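Local structure of platelet inhibitor (Ancylostoma caninum, 4TPV) at residues 6-11 and 47-52. The protein inhibits platelet aggregation and adhesion, possibly by binding the platelet integrins glycoprotein IIb/IIIa and alpha-2/beta-1. Numbering follows the deposited sequence.
Sequences QQREKL and TLEEKA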
# COMPACT_ATOMS: atom_id res chain seq x y z
N GLN A 6 13.52 1.92 13.45
CA GLN A 6 14.63 2.70 13.95
C GLN A 6 14.44 4.15 13.56
O GLN A 6 13.56 4.48 12.75
CB GLN A 6 15.94 2.17 13.39
CG GLN A 6 16.14 2.55 11.95
CD GLN A 6 17.26 1.79 11.31
OE1 GLN A 6 17.07 0.66 10.85
NE2 GLN A 6 18.44 2.40 11.28
N GLN A 7 15.26 5.02 14.15
CA GLN A 7 15.17 6.44 13.82
C GLN A 7 15.54 6.67 12.36
O GLN A 7 16.58 6.22 11.91
CB GLN A 7 16.09 7.27 14.73
CG GLN A 7 15.65 8.72 14.82
CD GLN A 7 16.80 9.70 14.91
OE1 GLN A 7 17.79 9.45 15.61
NE2 GLN A 7 16.69 10.82 14.19
N ARG A 8 14.66 7.34 11.62
CA ARG A 8 14.97 7.69 10.25
C ARG A 8 15.06 9.20 10.10
O ARG A 8 14.37 9.94 10.80
CB ARG A 8 13.92 7.14 9.28
CG ARG A 8 13.73 5.63 9.37
CD ARG A 8 14.90 4.81 8.83
NE ARG A 8 14.53 3.39 8.79
CZ ARG A 8 15.33 2.41 8.37
NH1 ARG A 8 16.53 2.69 7.92
NH2 ARG A 8 14.91 1.15 8.37
N GLU A 9 15.90 9.64 9.18
CA GLU A 9 16.15 11.06 9.02
C GLU A 9 14.94 11.82 8.50
O GLU A 9 14.68 12.95 8.92
CB GLU A 9 17.33 11.27 8.08
CG GLU A 9 17.39 12.67 7.52
CD GLU A 9 18.72 12.98 6.90
OE1 GLU A 9 19.59 12.08 6.90
OE2 GLU A 9 18.90 14.13 6.43
N LYS A 10 14.19 11.21 7.58
CA LYS A 10 13.09 11.90 6.90
C LYS A 10 11.73 11.24 7.11
O LYS A 10 10.75 11.55 6.40
CB LYS A 10 13.40 12.00 5.39
CG LYS A 10 14.70 12.74 5.08
CD LYS A 10 15.01 12.72 3.59
CE LYS A 10 14.20 13.75 2.82
NZ LYS A 10 14.64 15.16 3.11
N LEU A 11 11.65 10.35 8.08
CA LEU A 11 10.43 9.61 8.36
C LEU A 11 10.31 9.41 9.88
O LEU A 11 11.30 9.02 10.52
CB LEU A 11 10.46 8.25 7.62
CG LEU A 11 9.22 7.37 7.77
CD1 LEU A 11 8.06 7.95 6.99
CD2 LEU A 11 9.50 5.93 7.33
N THR A 47 9.75 -4.28 9.13
CA THR A 47 10.62 -5.08 8.27
C THR A 47 10.52 -4.65 6.79
O THR A 47 11.54 -4.53 6.10
CB THR A 47 10.29 -6.56 8.42
OG1 THR A 47 10.68 -6.97 9.74
CG2 THR A 47 11.08 -7.38 7.41
N LEU A 48 9.30 -4.41 6.31
CA LEU A 48 9.12 -3.86 4.97
C LEU A 48 9.70 -2.45 4.86
O LEU A 48 10.20 -2.07 3.81
CB LEU A 48 7.65 -3.83 4.59
CG LEU A 48 7.09 -5.22 4.38
CD1 LEU A 48 5.65 -5.11 3.87
CD2 LEU A 48 7.94 -6.01 3.38
N GLU A 49 9.65 -1.68 5.95
CA GLU A 49 10.28 -0.37 5.92
C GLU A 49 11.78 -0.50 5.66
O GLU A 49 12.34 0.25 4.85
CB GLU A 49 10.06 0.42 7.22
CG GLU A 49 10.90 1.71 7.29
CD GLU A 49 10.60 2.58 8.50
OE1 GLU A 49 11.56 2.93 9.23
OE2 GLU A 49 9.42 2.93 8.71
N GLU A 50 12.44 -1.44 6.33
CA GLU A 50 13.87 -1.63 6.09
C GLU A 50 14.12 -2.07 4.64
O GLU A 50 15.06 -1.60 4.00
CB GLU A 50 14.46 -2.63 7.07
CG GLU A 50 15.85 -3.13 6.65
CD GLU A 50 16.98 -2.11 6.81
OE1 GLU A 50 16.73 -0.96 7.23
OE2 GLU A 50 18.13 -2.47 6.50
N LYS A 51 13.25 -2.94 4.11
CA LYS A 51 13.36 -3.35 2.71
C LYS A 51 13.20 -2.13 1.79
O LYS A 51 13.93 -1.97 0.79
CB LYS A 51 12.30 -4.41 2.39
CG LYS A 51 12.42 -5.07 1.02
CD LYS A 51 11.29 -6.07 0.82
CE LYS A 51 11.37 -6.72 -0.56
NZ LYS A 51 10.12 -7.47 -0.89
N ALA A 52 12.27 -1.27 2.16
CA ALA A 52 12.04 -0.06 1.38
C ALA A 52 13.25 0.88 1.40
O ALA A 52 13.59 1.47 0.37
CB ALA A 52 10.78 0.67 1.89
O HOH W 1 18.72 0.64 7.77
O HOH W 2 13.07 1.45 10.72
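A salt-bridge network in which Arg8 meets Glu49 and Glu50 ties the N-terminal loop of this CAP protein to helix 46-56, an example of one guanidinium serving two neighbouring carboxylates. Both acids meet it at its edge. Arg8 NE donates to Glu49 OE1 at 3.0 Å, reaching the anti side of a carboxylate turned 56° from the guanidinium. Arg8 NH2 points almost straight at Glu50 OE1, also 3.0 Å away, and here the two flat groups are nearly coplanar. With CG anti to the carbonyl carbon (chi1 -56°) the arginine sets out toward the helix, and the extended chi3 carries NE on in the same direction after the bend at chi2. Gln6 sets its OE1 over one guanidinium face, near the rim. Two waters complete the junction: one accepts from Arg8 NH1 and, its oxygen 2.6 Å from Glu50 OE1, donates to that atom; the other links the backbone N of Gln6 to Glu49 OE1. Such multiple partners should restrict rotation of the guanidinium, which also makes a cation-pi contact with Tyr53. OE2 of buried Glu49 is hydrogen-bonded with the Tyr44 hydroxyl and salt-bridged to Arg16, while the CD2 methyl of Leu11 touches it at 3.3 Å; Glu50 OE2 pairs with Lys54. With charges that probably balance, this is a bridging arginine between consecutive helix glutamates, here joining loop to helix in the CAP fold.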